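Long form salivary protein D7L1 (Culex quinquefasciatus, PDB 6V4C) binds and sequesters adenine nucleotides, ADP and ATP most tightly, thereby inhibiting platelet aggregation and hemostasis in the vertebrate host while the mosquito feeds. Local coordinates at residues E15-L29 against D42-A55. Sequence-based numbering, arbitrary orientation.
Sequences EAKCMEDHFGNDFGL and DGKTACYVKCLVEA. With EDO (1,2-ethanediol), chain J.
Cys18 and Cys51 tie helices 8-22 and 45-55 together through a disulfide with a chi3 of -85°. Segments 15-22 and 45-55 run nearly antiparallel, 154° between their directions and their axes 9.1 Å apart at closest approach. The Cys18 side chain drops as a knob among Tyr48, Cys51, Leu52 and Ala55. The Tyr48 ring is in turn a knob among Glu15, Cys18, Met19 and His22, swung there by a chi1 of 163° that sets CG opposite the main-chain nitrogen. Packing is tight here, Met19 CG coming obliquely to within 3.4 Å of Tyr48 CE1. Trp33 stacks on the Tyr48 ring, while the buried Tyr48 OH has no polar partner in the model; it meets Met19 CG and Glu15 CG instead. Leu52 CD1 lies 3.9 Å from Glu15 CA, and Glu15 OE1 is hydrogen-bonded to Trp36 NE1.

The His22 side is more exposed yet still close: Cys47 CB covers one ring face, Cys51 CB meets the edge, and His22 CE1 approaches Cys47 O at 3.1 Å without a hydrogen bond. The loose, solvent side is Lys44, just before helix 45-55. Its aliphatic chain runs along the type I' turn Phe23-Asp26, Lys44 CD 3.3 Å from Phe23 O, with buried Leu29 beneath (Leu29 CD2 to Lys44 CD 3.6 Å). Disulfide-linked helices, Cys47 also joining Cys104, characterise the all-helical odorant-binding-protein (PBP/GOBP) fold, here with the Glu15 side chain about 5 Å from the bound ADP.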
loop_
_atom_site.group_PDB
_atom_site.type_symbol
_atom_site.label_atom_id
_atom_site.label_comp_id
_atom_site.label_asym_id
_atom_site.label_seq_id
_atom_site.Cartn_x
_atom_site.Cartn_y
_atom_site.Cartn_z
ATOM N N GLU A 15 5.090 -2.245 2.953
ATOM C CA GLU A 15 5.871 -1.976 4.158
ATOM C C GLU A 15 5.043 -1.225 5.193
ATOM O O GLU A 15 5.037 -1.581 6.377
ATOM C CB GLU A 15 7.134 -1.181 3.815
ATOM C CG GLU A 15 7.987 -0.851 5.039
ATOM C CD GLU A 15 9.010 0.242 4.777
ATOM O OE1 GLU A 15 10.225 -0.058 4.779
ATOM O OE2 GLU A 15 8.596 1.402 4.566
ATOM N N ALA A 16 4.331 -0.183 4.755
ATOM C CA ALA A 16 3.525 0.611 5.677
ATOM C C ALA A 16 2.417 -0.225 6.304
ATOM O O ALA A 16 2.097 -0.060 7.486
ATOM C CB ALA A 16 2.941 1.820 4.945
ATOM N N LYS A 17 1.813 -1.124 5.522
ATOM C CA LYS A 17 0.756 -1.978 6.060
ATOM C C LYS A 17 1.286 -2.891 7.159
ATOM O O LYS A 17 0.629 -3.080 8.191
ATOM C CB LYS A 17 0.126 -2.796 4.935
ATOM C CG LYS A 17 -1.024 -3.673 5.377
ATOM C CD LYS A 17 -1.495 -4.555 4.236
ATOM C CE LYS A 17 -2.504 -5.585 4.719
ATOM N NZ LYS A 17 -3.016 -6.412 3.593
ATOM N N CYS A 18 2.472 -3.470 6.958
ATOM C CA CYS A 18 3.069 -4.299 8.001
ATOM C C CYS A 18 3.406 -3.474 9.234
ATOM O O CYS A 18 3.187 -3.920 10.366
ATOM C CB CYS A 18 4.320 -5.005 7.479
ATOM S SG CYS A 18 4.008 -6.403 6.387
ATOM N N MET A 19 3.939 -2.265 9.035
ATOM C CA MET A 19 4.279 -1.413 10.169
ATOM C C MET A 19 3.040 -1.042 10.972
ATOM O O MET A 19 3.066 -1.055 12.207
ATOM C CB MET A 19 5.005 -0.157 9.686
ATOM C CG MET A 19 6.333 -0.419 8.992
ATOM S SD MET A 19 7.256 1.106 8.745
ATOM C CE MET A 19 7.235 1.725 10.422
ATOM N N GLU A 20 1.941 -0.711 10.288
ATOM C CA GLU A 20 0.706 -0.378 10.989
ATOM C C GLU A 20 0.172 -1.571 11.771
ATOM O O GLU A 20 -0.344 -1.415 12.883
ATOM C CB GLU A 20 -0.349 0.113 9.996
ATOM C CG GLU A 20 -0.074 1.486 9.409
ATOM C CD GLU A 20 -1.185 1.950 8.486
ATOM O OE1 GLU A 20 -1.017 2.993 7.820
ATOM O OE2 GLU A 20 -2.229 1.267 8.425
ATOM N N ASP A 21 0.286 -2.773 11.204
ATOM C CA ASP A 21 -0.292 -3.951 11.840
ATOM C C ASP A 21 0.503 -4.427 13.050
ATOM O O ASP A 21 -0.029 -5.200 13.855
ATOM C CB ASP A 21 -0.421 -5.091 10.826
ATOM C CG ASP A 21 -1.570 -4.888 9.856
ATOM O OD1 ASP A 21 -2.352 -3.931 10.041
ATOM O OD2 ASP A 21 -1.690 -5.689 8.904
ATOM N N HIS A 22 1.753 -3.987 13.209
ATOM C CA HIS A 22 2.636 -4.561 14.217
ATOM C C HIS A 22 3.312 -3.564 15.150
ATOM O O HIS A 22 3.836 -3.994 16.185
ATOM C CB HIS A 22 3.717 -5.434 13.560
ATOM C CG HIS A 22 3.201 -6.732 13.018
ATOM N ND1 HIS A 22 3.674 -7.293 11.851
ATOM C CD2 HIS A 22 2.257 -7.581 13.488
ATOM C CE1 HIS A 22 3.041 -8.430 11.623
ATOM N NE2 HIS A 22 2.178 -8.629 12.602
ATOM N N PHE A 23 3.327 -2.266 14.839
ATOM C CA PHE A 23 4.098 -1.340 15.665
ATOM C C PHE A 23 3.469 -1.100 17.032
ATOM O O PHE A 23 4.187 -0.750 17.973
ATOM C CB PHE A 23 4.382 -0.030 14.921
ATOM C CG PHE A 23 3.293 0.999 15.040
ATOM C CD1 PHE A 23 2.007 0.728 14.607
ATOM C CD2 PHE A 23 3.567 2.253 15.565
ATOM C CE1 PHE A 23 1.008 1.679 14.712
ATOM C CE2 PHE A 23 2.576 3.210 15.668
ATOM C CZ PHE A 23 1.294 2.922 15.243
ATOM N N GLY A 24 2.161 -1.291 17.166
ATOM C CA GLY A 24 1.520 -1.197 18.470
ATOM C C GLY A 24 1.644 0.152 19.141
ATOM O O GLY A 24 1.892 0.217 20.352
ATOM N N ASN A 25 1.491 1.234 18.380
ATOM C CA ASN A 25 1.494 2.602 18.896
ATOM C C ASN A 25 2.831 3.015 19.510
ATOM O O ASN A 25 2.902 4.017 20.226
ATOM C CB ASN A 25 0.325 2.873 19.851
ATOM C CG ASN A 25 -1.024 2.694 19.181
ATOM O OD1 ASN A 25 -1.459 3.538 18.398
ATOM N ND2 ASN A 25 -1.696 1.591 19.489
ATOM N N ASP A 26 3.901 2.269 19.241
ATOM C CA ASP A 26 5.252 2.653 19.647
ATOM C C ASP A 26 5.902 3.320 18.440
ATOM O O ASP A 26 6.377 2.646 17.521
ATOM C CB ASP A 26 6.047 1.440 20.122
ATOM C CG ASP A 26 7.351 1.824 20.804
ATOM O OD1 ASP A 26 8.131 2.610 20.225
ATOM O OD2 ASP A 26 7.592 1.342 21.931
ATOM N N PHE A 27 5.923 4.654 18.449
ATOM C CA PHE A 27 6.385 5.397 17.284
ATOM C C PHE A 27 7.902 5.384 17.152
ATOM O O PHE A 27 8.422 5.431 16.031
ATOM C CB PHE A 27 5.832 6.821 17.324
ATOM C CG PHE A 27 4.337 6.872 17.455
ATOM C CD1 PHE A 27 3.529 6.850 16.332
ATOM C CD2 PHE A 27 3.738 6.919 18.704
ATOM C CE1 PHE A 27 2.153 6.885 16.451
ATOM C CE2 PHE A 27 2.361 6.954 18.829
ATOM C CZ PHE A 27 1.568 6.937 17.702
ATOM N N GLY A 28 8.625 5.317 18.272
ATOM C CA GLY A 28 10.067 5.154 18.193
ATOM C C GLY A 28 10.458 3.847 17.534
ATOM O O GLY A 28 11.404 3.794 16.744
ATOM N N LEU A 29 9.731 2.772 17.849
ATOM C CA LEU A 29 9.957 1.504 17.164
ATOM C C LEU A 29 9.570 1.604 15.695
ATOM O O LEU A 29 10.247 1.038 14.828
ATOM C CB LEU A 29 9.173 0.390 17.857
ATOM C CG LEU A 29 9.345 -1.021 17.294
ATOM C CD1 LEU A 29 10.803 -1.447 17.339
ATOM C CD2 LEU A 29 8.474 -2.008 18.054
ATOM N N ASP A 42 14.160 -5.797 20.325
ATOM C CA ASP A 42 12.922 -5.035 20.376
ATOM C C ASP A 42 11.775 -6.018 20.177
ATOM O O ASP A 42 11.741 -6.745 19.178
ATOM C CB ASP A 42 12.913 -3.961 19.291
ATOM C CG ASP A 42 13.050 -2.564 19.861
ATOM O OD1 ASP A 42 12.379 -2.270 20.873
ATOM O OD2 ASP A 42 13.830 -1.763 19.304
ATOM N N GLY A 43 10.848 -6.043 21.133
ATOM C CA GLY A 43 9.830 -7.073 21.224
ATOM C C GLY A 43 9.066 -7.403 19.958
ATOM O O GLY A 43 9.033 -8.562 19.535
ATOM N N LYS A 44 8.452 -6.395 19.339
ATOM C CA LYS A 44 7.539 -6.628 18.225
ATOM C C LYS A 44 8.245 -6.826 16.889
ATOM O O LYS A 44 7.570 -7.114 15.894
ATOM C CB LYS A 44 6.563 -5.455 18.098
ATOM C CG LYS A 44 5.997 -4.949 19.416
ATOM C CD LYS A 44 5.408 -3.557 19.237
ATOM C CE LYS A 44 5.047 -2.910 20.565
ATOM N NZ LYS A 44 3.732 -3.376 21.081
ATOM N N THR A 45 9.572 -6.685 16.838
ATOM C CA THR A 45 10.268 -6.693 15.553
ATOM C C THR A 45 10.220 -8.059 14.879
ATOM O O THR A 45 10.244 -8.139 13.644
ATOM C CB THR A 45 11.713 -6.224 15.742
ATOM O OG1 THR A 45 11.719 -4.969 16.431
ATOM C CG2 THR A 45 12.411 -6.053 14.399
ATOM N N ALA A 46 10.133 -9.137 15.661
ATOM C CA ALA A 46 10.207 -10.480 15.093
ATOM C C ALA A 46 9.076 -10.730 14.101
ATOM O O ALA A 46 9.318 -11.120 12.953
ATOM C CB ALA A 46 10.199 -11.523 16.211
ATOM N N CYS A 47 7.830 -10.510 14.523
ATOM C CA CYS A 47 6.698 -10.762 13.639
ATOM C C CYS A 47 6.500 -9.669 12.597
ATOM O O CYS A 47 5.773 -9.889 11.621
ATOM C CB CYS A 47 5.413 -10.981 14.442
ATOM S SG CYS A 47 5.387 -12.510 15.420
ATOM N N TYR A 48 7.117 -8.501 12.778
ATOM C CA TYR A 48 7.092 -7.492 11.724
ATOM C C TYR A 48 7.917 -7.941 10.525
ATOM O O TYR A 48 7.496 -7.783 9.372
ATOM C CB TYR A 48 7.604 -6.151 12.248
ATOM C CG TYR A 48 7.974 -5.195 11.134
ATOM C CD1 TYR A 48 6.991 -4.563 10.385
ATOM C CD2 TYR A 48 9.304 -4.938 10.822
ATOM C CE1 TYR A 48 7.319 -3.698 9.359
ATOM C CE2 TYR A 48 9.642 -4.071 9.795
ATOM C CZ TYR A 48 8.644 -3.454 9.069
ATOM O OH TYR A 48 8.967 -2.590 8.048
ATOM N N VAL A 49 9.103 -8.497 10.782
ATOM C CA VAL A 49 9.950 -8.981 9.698
ATOM C C VAL A 49 9.248 -10.088 8.924
ATOM O O VAL A 49 9.333 -10.154 7.691
ATOM C CB VAL A 49 11.317 -9.431 10.248
ATOM C CG1 VAL A 49 12.155 -10.057 9.148
ATOM C CG2 VAL A 49 12.043 -8.251 10.872
ATOM N N LYS A 50 8.538 -10.970 9.632
ATOM C CA LYS A 50 7.793 -12.035 8.966
ATOM C C LYS A 50 6.751 -11.458 8.017
ATOM O O LYS A 50 6.641 -11.884 6.861
ATOM C CB LYS A 50 7.132 -12.942 10.005
ATOM C CG LYS A 50 6.233 -14.009 9.402
ATOM C CD LYS A 50 5.510 -14.802 10.477
ATOM C CE LYS A 50 4.577 -15.832 9.862
ATOM N NZ LYS A 50 3.847 -16.608 10.903
ATOM N N CYS A 51 5.969 -10.487 8.495
ATOM C CA CYS A 51 5.027 -9.789 7.628
ATOM C C CYS A 51 5.735 -9.198 6.416
ATOM O O CYS A 51 5.270 -9.342 5.279
ATOM C CB CYS A 51 4.334 -8.680 8.425
ATOM S SG CYS A 51 3.028 -7.757 7.555
ATOM N N LEU A 52 6.884 -8.553 6.642
ATOM C CA LEU A 52 7.560 -7.828 5.572
ATOM C C LEU A 52 8.092 -8.766 4.497
ATOM O O LEU A 52 7.935 -8.493 3.301
ATOM C CB LEU A 52 8.687 -6.975 6.152
ATOM C CG LEU A 52 9.326 -5.952 5.218
ATOM C CD1 LEU A 52 8.331 -4.851 4.883
ATOM C CD2 LEU A 52 10.590 -5.369 5.832
ATOM N N VAL A 53 8.727 -9.875 4.894
ATOM C CA VAL A 53 9.340 -10.757 3.906
ATOM C C VAL A 53 8.289 -11.524 3.112
ATOM O O VAL A 53 8.495 -11.827 1.932
ATOM C CB VAL A 53 10.388 -11.686 4.548
ATOM C CG1 VAL A 53 11.526 -10.868 5.145
ATOM C CG2 VAL A 53 9.751 -12.577 5.604
ATOM N N GLU A 54 7.157 -11.858 3.735
ATOM C CA GLU A 54 6.073 -12.484 2.985
ATOM C C GLU A 54 5.429 -11.492 2.023
ATOM O O GLU A 54 5.180 -11.821 0.855
ATOM C CB GLU A 54 5.037 -13.068 3.947
ATOM C CG GLU A 54 5.586 -14.139 4.885
ATOM C CD GLU A 54 4.519 -14.740 5.787
ATOM O OE1 GLU A 54 4.327 -15.975 5.746
ATOM O OE2 GLU A 54 3.870 -13.978 6.536
ATOM N N ALA A 55 5.174 -10.267 2.488
ATOM C CA ALA A 55 4.556 -9.262 1.630
ATOM C C ALA A 55 5.453 -8.882 0.458
ATOM O O ALA A 55 4.953 -8.558 -0.625
ATOM C CB ALA A 55 4.195 -8.022 2.446
HETATM C C1 EDO J . -4.336 -3.402 2.540
HETATM O O1 EDO J . -5.137 -2.226 2.434
HETATM C C2 EDO J . -4.770 -4.437 1.507
HETATM O O2 EDO J . -3.638 -5.012 0.842
#